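Local coordinates for protein ECXA (Escherichia coli, PDB 4L63) that probably cleaves peptide bonds as a zinc-dependent metallopeptidase of the metzincin type, at residues L166-N171 / R235-G240; N69-S74 / S197-G202; P6-K11 / S203-I208; T116-G121 / R155-H160. One frame throughout, in Å; residues are numbered along the deposited sequence.

Contact 1 of 4, residues L166-N171 / R235-G240; sequences LGLLHN and RVMRRG. With ZN (zinc ion), chain G.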
# COMPACT_ATOMS: atom_id res chain seq x y z
N LEU A 166 0.94 -16.94 -20.71
CA LEU A 166 0.20 -15.71 -20.47
C LEU A 166 1.09 -14.49 -20.24
O LEU A 166 0.60 -13.44 -19.83
CB LEU A 166 -0.73 -15.89 -19.26
CG LEU A 166 -1.81 -16.97 -19.43
CD1 LEU A 166 -2.59 -17.18 -18.14
CD2 LEU A 166 -2.73 -16.62 -20.60
N GLY A 167 2.39 -14.63 -20.49
CA GLY A 167 3.27 -13.47 -20.48
C GLY A 167 4.01 -13.22 -19.18
O GLY A 167 4.67 -12.17 -19.03
N LEU A 168 3.93 -14.15 -18.24
CA LEU A 168 4.67 -14.00 -16.99
C LEU A 168 6.03 -14.68 -17.06
O LEU A 168 6.22 -15.66 -17.80
CB LEU A 168 3.86 -14.55 -15.82
CG LEU A 168 2.51 -13.87 -15.59
CD1 LEU A 168 1.85 -14.40 -14.33
CD2 LEU A 168 2.66 -12.36 -15.54
N LEU A 169 6.97 -14.16 -16.28
CA LEU A 169 8.28 -14.76 -16.15
C LEU A 169 8.42 -15.25 -14.71
O LEU A 169 7.41 -15.45 -14.03
CB LEU A 169 9.38 -13.77 -16.53
CG LEU A 169 9.28 -13.29 -17.99
CD1 LEU A 169 10.16 -12.07 -18.23
CD2 LEU A 169 9.65 -14.41 -18.97
N HIS A 170 9.65 -15.43 -14.23
CA HIS A 170 9.84 -15.87 -12.84
C HIS A 170 9.95 -14.70 -11.89
O HIS A 170 10.37 -13.61 -12.29
CB HIS A 170 11.09 -16.73 -12.72
CG HIS A 170 11.01 -18.01 -13.49
ND1 HIS A 170 12.07 -18.49 -14.23
CD2 HIS A 170 10.00 -18.89 -13.65
CE1 HIS A 170 11.71 -19.62 -14.81
NE2 HIS A 170 10.46 -19.89 -14.47
N ASN A 171 9.63 -14.95 -10.62
CA ASN A 171 9.61 -13.90 -9.59
C ASN A 171 10.90 -13.09 -9.51
O ASN A 171 10.86 -11.89 -9.22
CB ASN A 171 9.30 -14.51 -8.22
CG ASN A 171 10.46 -15.30 -7.63
OD1 ASN A 171 10.94 -16.26 -8.23
ND2 ASN A 171 10.88 -14.93 -6.42
N ARG A 235 -3.83 -9.88 -15.72
CA ARG A 235 -4.69 -8.75 -16.07
C ARG A 235 -3.91 -7.61 -16.70
O ARG A 235 -4.39 -6.96 -17.63
CB ARG A 235 -5.43 -8.21 -14.84
CG ARG A 235 -6.59 -9.05 -14.41
CD ARG A 235 -7.52 -8.30 -13.46
NE ARG A 235 -8.67 -9.14 -13.17
CZ ARG A 235 -9.69 -9.31 -14.00
NH1 ARG A 235 -9.71 -8.68 -15.17
NH2 ARG A 235 -10.70 -10.10 -13.67
N VAL A 236 -2.71 -7.35 -16.19
CA VAL A 236 -1.82 -6.37 -16.80
C VAL A 236 -1.39 -6.82 -18.20
O VAL A 236 -1.43 -6.03 -19.14
CB VAL A 236 -0.58 -6.14 -15.92
CG1 VAL A 236 0.44 -5.29 -16.66
CG2 VAL A 236 -0.99 -5.45 -14.61
N MET A 237 -1.01 -8.09 -18.32
CA MET A 237 -0.54 -8.64 -19.60
C MET A 237 -1.66 -8.68 -20.63
O MET A 237 -1.40 -8.70 -21.83
CB MET A 237 0.04 -10.04 -19.43
CG MET A 237 1.25 -10.13 -18.49
SD MET A 237 2.53 -8.88 -18.79
CE MET A 237 3.13 -9.37 -20.40
N ARG A 238 -2.91 -8.71 -20.16
CA ARG A 238 -4.06 -8.69 -21.08
C ARG A 238 -4.27 -7.31 -21.69
O ARG A 238 -4.88 -7.20 -22.75
CB ARG A 238 -5.34 -9.13 -20.38
CG ARG A 238 -5.43 -10.61 -20.09
CD ARG A 238 -6.70 -10.94 -19.35
NE ARG A 238 -7.89 -10.57 -20.11
CZ ARG A 238 -8.99 -10.05 -19.57
NH1 ARG A 238 -9.05 -9.83 -18.26
NH2 ARG A 238 -10.03 -9.74 -20.33
N ARG A 239 -3.80 -6.26 -21.03
CA ARG A 239 -4.00 -4.93 -21.58
C ARG A 239 -2.69 -4.31 -22.06
O ARG A 239 -2.70 -3.34 -22.82
CB ARG A 239 -4.68 -4.01 -20.55
CG ARG A 239 -3.83 -3.64 -19.36
CD ARG A 239 -4.52 -2.57 -18.54
NE ARG A 239 -3.73 -2.16 -17.38
CZ ARG A 239 -3.81 -2.74 -16.19
NH1 ARG A 239 -4.66 -3.75 -15.98
NH2 ARG A 239 -3.05 -2.30 -15.19
N GLY A 240 -1.58 -4.89 -21.64
CA GLY A 240 -0.27 -4.43 -22.07
C GLY A 240 -0.02 -2.97 -21.72
O GLY A 240 -0.48 -2.48 -20.70
ZN ZN G . 9.28 -21.29 -15.46
O HOH W 1 9.60 -23.33 -16.85

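Contact 2 of 4, residues N69-S74 / S197-G202; sequences NEWAPS and SIMLNG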
# COMPACT_ATOMS: atom_id res chain seq x y z
N ASN A 69 -8.32 -23.04 -16.42
CA ASN A 69 -9.43 -22.60 -15.59
C ASN A 69 -8.94 -22.00 -14.28
O ASN A 69 -9.61 -21.15 -13.69
CB ASN A 69 -10.38 -23.75 -15.29
CG ASN A 69 -11.66 -23.28 -14.65
OD1 ASN A 69 -12.54 -22.73 -15.31
ND2 ASN A 69 -11.76 -23.46 -13.34
N GLU A 70 -7.78 -22.47 -13.83
CA GLU A 70 -7.11 -21.91 -12.66
C GLU A 70 -6.79 -20.44 -12.87
O GLU A 70 -6.77 -19.65 -11.92
CB GLU A 70 -5.81 -22.67 -12.37
CG GLU A 70 -5.97 -24.10 -11.94
CD GLU A 70 -6.06 -24.24 -10.44
OE1 GLU A 70 -4.99 -24.25 -9.79
OE2 GLU A 70 -7.18 -24.34 -9.92
N TRP A 71 -6.51 -20.09 -14.12
CA TRP A 71 -6.07 -18.75 -14.47
C TRP A 71 -7.24 -17.88 -14.94
O TRP A 71 -7.09 -16.68 -15.16
CB TRP A 71 -4.99 -18.80 -15.55
CG TRP A 71 -3.66 -19.31 -15.08
CD1 TRP A 71 -3.21 -20.60 -15.13
CD2 TRP A 71 -2.62 -18.53 -14.48
NE1 TRP A 71 -1.94 -20.67 -14.60
CE2 TRP A 71 -1.55 -19.41 -14.19
CE3 TRP A 71 -2.48 -17.18 -14.16
CZ2 TRP A 71 -0.37 -18.99 -13.60
CZ3 TRP A 71 -1.29 -16.75 -13.57
CH2 TRP A 71 -0.26 -17.65 -13.30
N ALA A 72 -8.41 -18.51 -15.06
CA ALA A 72 -9.63 -17.83 -15.52
C ALA A 72 -10.02 -16.56 -14.73
O ALA A 72 -10.59 -15.64 -15.33
CB ALA A 72 -10.80 -18.82 -15.50
N PRO A 73 -9.75 -16.50 -13.41
CA PRO A 73 -10.02 -15.24 -12.69
C PRO A 73 -9.32 -14.00 -13.27
O PRO A 73 -9.71 -12.88 -12.94
CB PRO A 73 -9.50 -15.53 -11.28
CG PRO A 73 -9.73 -16.98 -11.11
CD PRO A 73 -9.48 -17.60 -12.46
N SER A 74 -8.30 -14.20 -14.11
CA SER A 74 -7.63 -13.08 -14.76
C SER A 74 -8.47 -12.46 -15.89
O SER A 74 -8.18 -11.36 -16.34
CB SER A 74 -6.28 -13.52 -15.32
OG SER A 74 -6.47 -14.36 -16.44
N SER A 197 3.72 -16.97 -5.18
CA SER A 197 3.42 -17.07 -6.60
C SER A 197 3.74 -18.48 -7.11
O SER A 197 4.68 -19.11 -6.65
CB SER A 197 4.22 -16.03 -7.39
OG SER A 197 4.03 -16.18 -8.79
N ILE A 198 2.95 -18.96 -8.06
CA ILE A 198 3.22 -20.23 -8.69
C ILE A 198 4.28 -20.04 -9.78
O ILE A 198 4.73 -21.00 -10.41
CB ILE A 198 1.92 -20.85 -9.27
CG1 ILE A 198 2.11 -22.34 -9.56
CG2 ILE A 198 1.43 -20.04 -10.46
CD1 ILE A 198 0.82 -23.10 -9.76
N MET A 199 4.70 -18.79 -9.98
CA MET A 199 5.77 -18.48 -10.93
C MET A 199 7.12 -18.27 -10.25
O MET A 199 8.02 -17.66 -10.82
CB MET A 199 5.43 -17.25 -11.76
CG MET A 199 4.09 -17.33 -12.46
SD MET A 199 3.99 -18.79 -13.51
CE MET A 199 5.27 -18.45 -14.73
N LEU A 200 7.24 -18.76 -9.02
CA LEU A 200 8.54 -18.82 -8.35
C LEU A 200 9.55 -19.50 -9.27
O LEU A 200 9.22 -20.45 -9.97
CB LEU A 200 8.45 -19.58 -7.03
CG LEU A 200 7.71 -18.89 -5.88
CD1 LEU A 200 7.78 -19.76 -4.63
CD2 LEU A 200 8.27 -17.50 -5.63
N ASN A 201 10.78 -18.98 -9.29
CA ASN A 201 11.84 -19.61 -10.06
C ASN A 201 12.19 -20.96 -9.43
O ASN A 201 12.61 -21.02 -8.27
CB ASN A 201 13.07 -18.69 -10.12
CG ASN A 201 14.05 -19.10 -11.19
OD1 ASN A 201 14.25 -20.29 -11.44
ND2 ASN A 201 14.68 -18.11 -11.83
N GLY A 202 12.00 -22.03 -10.20
CA GLY A 202 12.17 -23.38 -9.69
C GLY A 202 13.61 -23.74 -9.42
O GLY A 202 13.90 -24.73 -8.75

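Contact 3 of 4, residues P6-K11 / S203-I208; sequences PNEEKK and SNYDYI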
# COMPACT_ATOMS: atom_id res chain seq x y z
N PRO A 6 6.80 -13.78 2.21
CA PRO A 6 7.79 -12.73 1.96
C PRO A 6 7.50 -11.99 0.65
O PRO A 6 7.00 -12.60 -0.29
CB PRO A 6 9.12 -13.50 1.87
CG PRO A 6 8.87 -14.78 2.60
CD PRO A 6 7.42 -15.10 2.40
N ASN A 7 7.80 -10.70 0.59
CA ASN A 7 7.54 -9.91 -0.62
C ASN A 7 8.15 -10.54 -1.87
O ASN A 7 7.54 -10.56 -2.93
CB ASN A 7 8.07 -8.49 -0.44
CG ASN A 7 7.19 -7.68 0.50
OD1 ASN A 7 6.05 -8.06 0.76
ND2 ASN A 7 7.73 -6.57 1.01
N GLU A 8 9.36 -11.06 -1.73
CA GLU A 8 10.07 -11.62 -2.88
C GLU A 8 9.30 -12.79 -3.52
O GLU A 8 9.42 -13.03 -4.71
CB GLU A 8 11.48 -12.07 -2.48
CG GLU A 8 12.35 -12.56 -3.66
CD GLU A 8 12.55 -11.52 -4.76
OE1 GLU A 8 12.40 -10.30 -4.50
OE2 GLU A 8 12.87 -11.92 -5.91
N GLU A 9 8.50 -13.49 -2.72
CA GLU A 9 7.70 -14.60 -3.26
C GLU A 9 6.33 -14.18 -3.80
O GLU A 9 5.61 -15.00 -4.37
CB GLU A 9 7.50 -15.67 -2.17
CG GLU A 9 8.80 -16.33 -1.73
CD GLU A 9 8.59 -17.34 -0.61
OE1 GLU A 9 7.49 -17.93 -0.53
OE2 GLU A 9 9.52 -17.51 0.22
N LYS A 10 5.98 -12.90 -3.62
CA LYS A 10 4.73 -12.35 -4.14
C LYS A 10 4.99 -11.45 -5.34
O LYS A 10 4.06 -10.84 -5.87
CB LYS A 10 4.00 -11.54 -3.08
CG LYS A 10 3.76 -12.24 -1.78
CD LYS A 10 2.86 -11.41 -0.87
CE LYS A 10 3.51 -10.12 -0.35
NZ LYS A 10 2.58 -9.46 0.65
N LYS A 11 6.26 -11.32 -5.72
CA LYS A 11 6.66 -10.44 -6.82
C LYS A 11 6.39 -11.13 -8.14
O LYS A 11 6.77 -12.28 -8.31
CB LYS A 11 8.15 -10.08 -6.70
CG LYS A 11 8.66 -9.16 -7.79
CD LYS A 11 10.18 -9.00 -7.68
CE LYS A 11 10.55 -8.07 -6.53
NZ LYS A 11 12.02 -7.99 -6.34
N SER A 203 14.52 -22.93 -9.95
CA SER A 203 15.95 -23.10 -9.68
C SER A 203 16.29 -22.64 -8.26
O SER A 203 17.31 -23.04 -7.71
CB SER A 203 16.79 -22.32 -10.69
OG SER A 203 16.64 -22.84 -12.00
N ASN A 204 15.43 -21.80 -7.68
CA ASN A 204 15.73 -21.18 -6.40
C ASN A 204 14.71 -21.48 -5.30
O ASN A 204 14.99 -21.28 -4.12
CB ASN A 204 15.86 -19.66 -6.58
CG ASN A 204 16.73 -19.28 -7.77
OD1 ASN A 204 16.22 -18.98 -8.86
ND2 ASN A 204 18.04 -19.29 -7.57
N TYR A 205 13.53 -21.95 -5.69
CA TYR A 205 12.48 -22.28 -4.72
C TYR A 205 11.85 -23.62 -5.04
O TYR A 205 11.81 -24.04 -6.19
CB TYR A 205 11.37 -21.23 -4.72
CG TYR A 205 11.81 -19.80 -4.52
CD1 TYR A 205 12.21 -19.03 -5.60
CD2 TYR A 205 11.78 -19.21 -3.26
CE1 TYR A 205 12.60 -17.71 -5.44
CE2 TYR A 205 12.17 -17.89 -3.08
CZ TYR A 205 12.57 -17.14 -4.18
OH TYR A 205 12.95 -15.83 -4.03
N ASP A 206 11.34 -24.29 -4.00
CA ASP A 206 10.40 -25.38 -4.19
C ASP A 206 9.01 -24.87 -3.83
O ASP A 206 8.73 -24.59 -2.66
CB ASP A 206 10.75 -26.60 -3.35
CG ASP A 206 9.76 -27.74 -3.55
OD1 ASP A 206 9.73 -28.33 -4.65
OD2 ASP A 206 9.00 -28.03 -2.60
N TYR A 207 8.16 -24.73 -4.84
CA TYR A 207 6.83 -24.16 -4.68
C TYR A 207 6.02 -24.87 -3.59
O TYR A 207 5.33 -24.22 -2.80
CB TYR A 207 6.07 -24.22 -6.01
CG TYR A 207 4.62 -23.80 -5.91
CD1 TYR A 207 4.27 -22.46 -5.73
CD2 TYR A 207 3.60 -24.74 -5.98
CE1 TYR A 207 2.94 -22.08 -5.64
CE2 TYR A 207 2.27 -24.37 -5.89
CZ TYR A 207 1.95 -23.04 -5.72
OH TYR A 207 0.63 -22.66 -5.63
N ILE A 208 6.09 -26.19 -3.56
CA ILE A 208 5.32 -26.96 -2.58
C ILE A 208 5.75 -26.62 -1.17
O ILE A 208 4.92 -26.38 -0.29
CB ILE A 208 5.47 -28.47 -2.80
CG1 ILE A 208 4.97 -28.87 -4.18
CG2 ILE A 208 4.71 -29.24 -1.72
CD1 ILE A 208 4.98 -30.36 -4.43
O HOH W 2 14.59 -14.52 -5.49

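Contact 4 of 4, residues T116-G121 / R155-H160; sequences TRIDIG and RITIKH. With ZN (zinc ion), chain G.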
# COMPACT_ATOMS: atom_id res chain seq x y z
N THR A 116 4.24 -24.91 -25.36
CA THR A 116 4.54 -25.51 -24.07
C THR A 116 4.82 -27.00 -24.22
O THR A 116 4.03 -27.72 -24.82
CB THR A 116 3.39 -25.31 -23.07
OG1 THR A 116 3.41 -23.96 -22.58
CG2 THR A 116 3.53 -26.26 -21.90
N ARG A 117 5.95 -27.45 -23.68
CA ARG A 117 6.27 -28.87 -23.71
C ARG A 117 6.39 -29.45 -22.30
O ARG A 117 6.92 -28.81 -21.39
CB ARG A 117 7.56 -29.11 -24.51
CG ARG A 117 8.80 -28.51 -23.89
CD ARG A 117 10.02 -28.75 -24.75
NE ARG A 117 11.22 -28.23 -24.10
CZ ARG A 117 11.95 -28.93 -23.24
NH1 ARG A 117 13.03 -28.38 -22.68
NH2 ARG A 117 11.61 -30.17 -22.92
N ILE A 118 5.85 -30.65 -22.13
CA ILE A 118 6.00 -31.40 -20.89
C ILE A 118 6.87 -32.62 -21.16
O ILE A 118 6.43 -33.58 -21.80
CB ILE A 118 4.64 -31.87 -20.32
CG1 ILE A 118 3.80 -30.66 -19.88
CG2 ILE A 118 4.85 -32.83 -19.15
CD1 ILE A 118 4.39 -29.88 -18.74
N ASP A 119 8.11 -32.57 -20.70
CA ASP A 119 9.02 -33.69 -20.88
C ASP A 119 8.50 -34.90 -20.12
O ASP A 119 8.10 -34.79 -18.97
CB ASP A 119 10.43 -33.33 -20.43
CG ASP A 119 11.48 -34.24 -21.02
OD1 ASP A 119 11.80 -35.28 -20.40
OD2 ASP A 119 11.99 -33.93 -22.12
N ILE A 120 8.50 -36.06 -20.76
CA ILE A 120 8.04 -37.27 -20.11
C ILE A 120 9.22 -38.03 -19.51
O ILE A 120 9.11 -38.62 -18.43
CB ILE A 120 7.27 -38.18 -21.09
CG1 ILE A 120 6.16 -37.39 -21.78
CG2 ILE A 120 6.70 -39.37 -20.36
CD1 ILE A 120 5.12 -36.85 -20.83
N GLY A 121 10.35 -37.98 -20.20
CA GLY A 121 11.57 -38.62 -19.74
C GLY A 121 12.14 -37.99 -18.47
O GLY A 121 12.68 -38.69 -17.62
N ARG A 155 0.30 -30.98 -12.42
CA ARG A 155 -0.59 -29.82 -12.45
C ARG A 155 0.18 -28.54 -12.19
O ARG A 155 0.02 -27.56 -12.92
CB ARG A 155 -1.72 -29.96 -11.43
CG ARG A 155 -2.69 -31.09 -11.74
CD ARG A 155 -3.84 -31.11 -10.75
NE ARG A 155 -4.74 -32.22 -11.01
CZ ARG A 155 -5.72 -32.20 -11.91
NH1 ARG A 155 -6.49 -33.27 -12.07
NH2 ARG A 155 -5.93 -31.12 -12.64
N ILE A 156 0.98 -28.54 -11.13
CA ILE A 156 1.87 -27.42 -10.82
C ILE A 156 2.71 -27.05 -12.03
O ILE A 156 2.75 -25.88 -12.42
CB ILE A 156 2.81 -27.75 -9.64
CG1 ILE A 156 2.01 -27.97 -8.36
CG2 ILE A 156 3.84 -26.64 -9.46
CD1 ILE A 156 2.86 -28.33 -7.16
N THR A 157 3.36 -28.04 -12.63
CA THR A 157 4.19 -27.82 -13.81
C THR A 157 3.40 -27.19 -14.95
O THR A 157 3.85 -26.23 -15.57
CB THR A 157 4.84 -29.13 -14.30
OG1 THR A 157 5.66 -29.68 -13.27
CG2 THR A 157 5.69 -28.87 -15.53
N ILE A 158 2.22 -27.74 -15.22
CA ILE A 158 1.36 -27.23 -16.29
C ILE A 158 0.84 -25.83 -15.98
O ILE A 158 0.93 -24.94 -16.81
CB ILE A 158 0.19 -28.19 -16.57
CG1 ILE A 158 0.72 -29.49 -17.17
CG2 ILE A 158 -0.82 -27.55 -17.50
CD1 ILE A 158 -0.35 -30.43 -17.70
N LYS A 159 0.30 -25.62 -14.78
CA LYS A 159 -0.15 -24.30 -14.35
C LYS A 159 0.96 -23.25 -14.42
O LYS A 159 0.74 -22.12 -14.88
CB LYS A 159 -0.71 -24.35 -12.93
CG LYS A 159 -1.98 -25.16 -12.81
CD LYS A 159 -2.35 -25.40 -11.36
CE LYS A 159 -3.37 -26.51 -11.25
NZ LYS A 159 -4.03 -26.49 -9.93
N HIS A 160 2.16 -23.64 -13.98
CA HIS A 160 3.34 -22.78 -14.07
C HIS A 160 3.64 -22.41 -15.52
O HIS A 160 3.88 -21.25 -15.84
CB HIS A 160 4.53 -23.47 -13.41
CG HIS A 160 5.83 -22.73 -13.53
ND1 HIS A 160 6.25 -21.80 -12.60
CD2 HIS A 160 6.80 -22.79 -14.47
CE1 HIS A 160 7.43 -21.32 -12.97
NE2 HIS A 160 7.78 -21.90 -14.10
ZN ZN G . 9.28 -21.29 -15.46
O HOH W 1 9.60 -23.33 -16.85

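Contact 1 of 4, residues L166-N171 / R235-G240
Three successive like-signed torsions of M237 (chi1 -61°, chi2 -48°, chi3 -66°) curl its thioether back so that CB, CG and CE all lie against the chain at L166-L168. That chain directly follows the zinc-site helix 146-165, which is closed by a Schellman motif: G167 is its C-prime residue, with positive phi, and the backbone N of L168 and of G167 bond back to G163 O and H164 O. The turn sits inside the metzincin signature HExxHxxGxxH, whose glycine is G167 and whose third zinc ligand is H170. M237, on helix 228-239, packs against the turn. Its CB is 3.5 Å from L166 O and its CG 3.6 Å from the same oxygen, so this carbonyl is buried under hydrocarbon and has no hydrogen-bonding partner in the model. CE reaches over the glycine, 3.5 Å from G167 O and 4.1 Å from G167 CA. One methyl of L168 is added to these, CD2 lying 4.0 Å from M237 CG, the two side chains slanting past each other. No hydrogen bond crosses between the segments. L22 of strand 21-22 also packs on M237, and strand 12-16 packs on L168 and L169. Beyond the turn the chain runs on to H170, whose ND1 is held by E173 OE2. This bond and the metal together restrict rotation of the imidazole, with H170 NE2 2.1 Å from the zinc ion and water 1 also on the metal at 2.5 Å.

Contact 2 of 4, residues N69-S74 / S197-G202
The indole of W71 is met obliquely by two side chains of the 197-202 turn, both at its benzo ring. I198 CG2 comes to 3.8 Å from W71 CZ2 and touches CH2 as well. M199 brings its sulfur beside the same six-membered ring, SD lying 5.5 Å from its centroid and 73° off the normal, a Met-aromatic contact. The indole N-H turns elsewhere, W71 NE1 donating to K159 O. The W71 carbonyl is gripped twice, since S74 N and S74 OG both donate to W71 O, the hydroxyl from 2.7 Å and close to the line of the C=O bond. On the other side, S197 to L200 form a type I beta turn that matches the Met-turn of metzincins, with M199 as its methionine, the nearest atom of that side chain about 5 Å from the zinc ion. S197 OG accepts from M199 N at 2.9 Å, making an ST turn, and is also bonded to D230, whose carboxylate takes I198 N too. The contact is buried near the middle of the chain: W71, in the end region of helix 60-70, packs on I162 of the zinc-site helix 146-165 and on D230 and V234 of helix 228-239, while I198 touches Y207 of helix 207-215, so the Met-turn lies against helices 146-165, 207-215 and 228-239.

Contact 3 of 4, residues P6-K11 / S203-I208
The phenol of Y205 meets the N-terminal loop at two neighbouring glutamates, buried at E9, closer but nearer the solvent at E8. At the buried end the methylene of E9 does the work: its CG lies 4.0 Å from Y205 CE2, approaching the ring obliquely. The E9 carboxylate is carried past the ring on an extended chain, its plane 62° from that of the phenol, to a salt bridge with R210 NE of helix 207-215. On the E8 side CG stands anti to the backbone N (chi1 -175°) and comes to 3.3 Å from Y205 OH, while a bend at chi2 swings the carboxylate aside, its plane 22° from that of the phenol. Instead of a direct bond, water 2 spans the gap, donating to E8 OE2 at 3.1 Å and lying 2.6 Å from Y205 OH. The other oxygen, E8 OE1, is held by K11 NZ at 3.0 Å on its syn side, a salt bridge within the loop. Y205 OH has a further, weak bond from N171 ND2. Beyond Y205 the chain enters helix 207-215, with D206 as N-cap, its OD2 accepting from D209 N. The contact thus lays the loop before strand 12-16 against the loop that leads from the Met-turn into that helix, and the nearest Y205 side-chain atom is about 11 Å from the zinc ion. Since both carboxylates have cationic partners, the charge of the glutamates is probably balanced locally, and Y205 joins the loop through hydrocarbon contact and one water.

Contact 4 of 4, residues T116-G121 / R155-H160
Beside I118, which packs on T157 and I158, D119 OD2 is gripped by the backbone N of Y98 and by T96 OG1, with R117 NH2 at a long 3.9 Å. The other oxygen, OD1, caps S122 N, so D119 ties the end of strand 115-119 to the helix that begins there. The strand meets helix 146-165 through I118, whose CD1 does the touching: it lies 3.6 Å from T157 CG2 and 4.0 Å from I158 CG1, and the I118 and I158 side chains cross at about a right angle. T157 presents its methyl to the strand because that branch is anti to the backbone N, while OG1 bonds to K153 O one turn back. Y60 of helix 60-70 also packs on I118, and Y63 and A67 on I158, so this is the sheet-on-helix core of the domain. Nearly one turn on from T157, H160 of the HExxH sequence holds the zinc ion through NE2 at 2.1 Å, and its ND1 bonds to I198 O, which fixes the ring's rotation. Water 1, also on the metal, lies in the plane of the H160 ring at its edge. No hydrogen bond crosses between 116-121 and 155-160; what meets there is hydrocarbon, so this part of the interface is apolar while the polar groups beside it bond to other partners.

Contacts 1, 2 and 4 are buried, whereas contact 3 is partly open and the one of the four that uses a bridging water. Contacts 1 and 4, whose centres lie on opposite sides of the chain's centre, each supply one ligand, H170 and H160, to the same zinc ion. The Met-turn segment of contact 2 is bonded to both ligand-bearing segments, to 166-171 through M199 O and N171 N. N171 also reaches contact 3, through ND2 to E8 O. Contacts 2 and 4 meet through apolar groups and a sulfur, and contact 1 lays a methionine on two backbone carbonyls; charged groups gather in contact 3, though E70 and K159 form a salt bridge between contacts 2 and 4.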